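Local coordinates for small nuclear ribonucleoprotein homolog (Pyrobaculum aerophilum, PDB 1M5Q) that probably binds RNA as an Sm-like archaeal protein, carrying an extra C-terminal alpha+beta domain and assembling into a ring-built 14-mer, at residues I69-F74 with N93-G98. Numbering follows the deposited sequence.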
loop_
_atom_site.group_PDB
_atom_site.type_symbol
_atom_site.label_atom_id
_atom_site.label_comp_id
_atom_site.label_asym_id
_atom_site.label_seq_id
_atom_site.Cartn_x
_atom_site.Cartn_y
_atom_site.Cartn_z
ATOM N N ILE H 69 39.851 0.509 -9.574
ATOM C CA ILE H 69 41.296 0.643 -9.762
ATOM C C ILE H 69 41.819 0.045 -11.078
ATOM O O ILE H 69 41.484 -1.095 -11.440
ATOM C CB ILE H 69 42.031 -0.068 -8.576
ATOM C CG1 ILE H 69 41.874 0.802 -7.306
ATOM C CG2 ILE H 69 43.516 -0.261 -8.877
ATOM C CD1 ILE H 69 42.278 0.067 -6.002
ATOM N N ASP H 70 42.658 0.813 -11.775
ATOM C CA ASP H 70 43.327 0.353 -12.997
ATOM C C ASP H 70 44.348 -0.712 -12.496
ATOM O O ASP H 70 45.363 -0.372 -11.861
ATOM C CB ASP H 70 44.073 1.525 -13.648
ATOM C CG ASP H 70 44.861 1.103 -14.910
ATOM O OD1 ASP H 70 45.046 -0.111 -15.176
ATOM O OD2 ASP H 70 45.300 2.009 -15.648
HETATM N N MSE H 71 44.101 -1.985 -12.781
HETATM C CA MSE H 71 44.975 -3.015 -12.266
HETATM C C MSE H 71 46.369 -3.035 -12.877
HETATM O O MSE H 71 47.312 -3.466 -12.216
HETATM C CB MSE H 71 44.328 -4.402 -12.395
HETATM C CG MSE H 71 43.049 -4.506 -11.581
HETATM SE SE MSE H 71 43.283 -3.946 -9.745
HETATM C CE MSE H 71 44.173 -5.510 -9.131
ATOM N N ARG H 72 46.486 -2.603 -14.130
ATOM C CA ARG H 72 47.798 -2.550 -14.787
ATOM C C ARG H 72 48.607 -1.492 -14.070
ATOM O O ARG H 72 49.770 -1.686 -13.821
ATOM C CB ARG H 72 47.677 -2.202 -16.286
ATOM C CG ARG H 72 47.274 -3.379 -17.157
ATOM C CD ARG H 72 47.530 -3.066 -18.634
ATOM N NE ARG H 72 46.311 -3.186 -19.430
ATOM C CZ ARG H 72 45.962 -4.289 -20.073
ATOM N NH1 ARG H 72 46.752 -5.353 -20.024
ATOM N NH2 ARG H 72 44.807 -4.343 -20.729
ATOM N N GLU H 73 47.989 -0.370 -13.728
ATOM C CA GLU H 73 48.718 0.660 -13.002
ATOM C C GLU H 73 49.052 0.114 -11.596
ATOM O O GLU H 73 50.149 0.322 -11.086
ATOM C CB GLU H 73 47.885 1.921 -12.908
ATOM C CG GLU H 73 48.569 3.030 -12.123
ATOM C CD GLU H 73 49.841 3.547 -12.831
ATOM O OE1 GLU H 73 49.813 3.769 -14.070
ATOM O OE2 GLU H 73 50.853 3.741 -12.143
ATOM N N PHE H 74 48.114 -0.594 -10.964
ATOM C CA PHE H 74 48.387 -1.182 -9.668
ATOM C C PHE H 74 49.624 -2.105 -9.745
ATOM O O PHE H 74 50.455 -2.130 -8.843
ATOM C CB PHE H 74 47.191 -2.031 -9.156
ATOM C CG PHE H 74 47.418 -2.664 -7.760
ATOM C CD1 PHE H 74 47.091 -1.975 -6.617
ATOM C CD2 PHE H 74 47.966 -3.932 -7.626
ATOM C CE1 PHE H 74 47.299 -2.521 -5.320
ATOM C CE2 PHE H 74 48.177 -4.504 -6.345
ATOM C CZ PHE H 74 47.837 -3.778 -5.188
ATOM N N ASN H 93 42.185 -9.909 -15.259
ATOM C CA ASN H 93 42.485 -8.544 -14.826
ATOM C C ASN H 93 42.853 -8.554 -13.354
ATOM O O ASN H 93 42.430 -7.677 -12.607
ATOM C CB ASN H 93 41.263 -7.642 -15.039
ATOM C CG ASN H 93 41.553 -6.157 -14.759
ATOM O OD1 ASN H 93 42.602 -5.637 -15.149
ATOM N ND2 ASN H 93 40.597 -5.461 -14.098
ATOM N N VAL H 94 43.660 -9.542 -12.964
ATOM C CA VAL H 94 44.097 -9.727 -11.588
ATOM C C VAL H 94 45.631 -9.591 -11.520
ATOM O O VAL H 94 46.356 -9.803 -12.534
ATOM C CB VAL H 94 43.628 -11.154 -11.096
ATOM C CG1 VAL H 94 44.363 -11.612 -9.811
ATOM C CG2 VAL H 94 42.103 -11.118 -10.854
ATOM N N VAL H 95 46.123 -9.209 -10.351
ATOM C CA VAL H 95 47.561 -9.041 -10.169
ATOM C C VAL H 95 48.033 -10.034 -9.108
ATOM O O VAL H 95 47.474 -10.070 -8.003
ATOM C CB VAL H 95 47.916 -7.587 -9.719
ATOM C CG1 VAL H 95 49.444 -7.494 -9.341
ATOM C CG2 VAL H 95 47.659 -6.606 -10.864
ATOM N N LEU H 96 49.030 -10.847 -9.449
ATOM C CA LEU H 96 49.592 -11.800 -8.470
ATOM C C LEU H 96 50.911 -11.225 -7.899
ATOM O O LEU H 96 51.698 -10.629 -8.638
ATOM C CB LEU H 96 49.851 -13.168 -9.131
ATOM C CG LEU H 96 48.619 -13.821 -9.792
ATOM C CD1 LEU H 96 49.055 -15.038 -10.582
ATOM C CD2 LEU H 96 47.571 -14.216 -8.753
ATOM N N ILE H 97 51.143 -11.375 -6.597
ATOM C CA ILE H 97 52.362 -10.851 -5.956
ATOM C C ILE H 97 52.960 -12.052 -5.228
ATOM O O ILE H 97 52.398 -12.550 -4.237
ATOM C CB ILE H 97 52.010 -9.702 -4.982
ATOM C CG1 ILE H 97 51.348 -8.554 -5.780
ATOM C CG2 ILE H 97 53.258 -9.208 -4.254
ATOM C CD1 ILE H 97 50.849 -7.397 -4.950
ATOM N N GLY H 98 54.084 -12.553 -5.724
ATOM C CA GLY H 98 54.636 -13.753 -5.091
ATOM C C GLY H 98 53.657 -14.896 -5.345
ATOM O O GLY H 98 52.851 -14.843 -6.278
HETATM O O HOH W 1 39.839 -2.859 -13.086
#
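In the C-terminal domain that augments the Sm fold of this protein, the first turn of helix 71-81 packs on one face of the four-stranded antiparallel sheet, and Met71, a selenomethionine, meets Asn93 and Val95 where strand 94-97 begins. Asn93 belongs to a G1 beta bulge with Val94 opposite Ile89. The Asn93 side chain crosses that of Met71 at about a right angle, with OD1 3.5 Å from Met71 CB, while Asn93 O lies 3.4 Å from Met71 CG. The two amide ends are separately engaged: OD1 hydrogen-bonds Tyr88 OH, while ND2 donates over 2.9 Å to a water that in turn donates to Ile69 O. Bends at chi2 (-51°) and chi3 (-77°) fold the Met71 chain back so that CE lies 4.0 Å from Val95 CG2. Val95 CG2 also lies 4.2 Å from Phe74 CD2, and Ile97 CD1 reaches the ring edge at CE2. Replacing Asn93 by an alanine would probably leave Tyr88 OH without this partner and break the water bridge to Ile69 O. The contact thus combines apolar packing with one amide that ties the bulge to Tyr88 directly and to the residues leading into the helix through water.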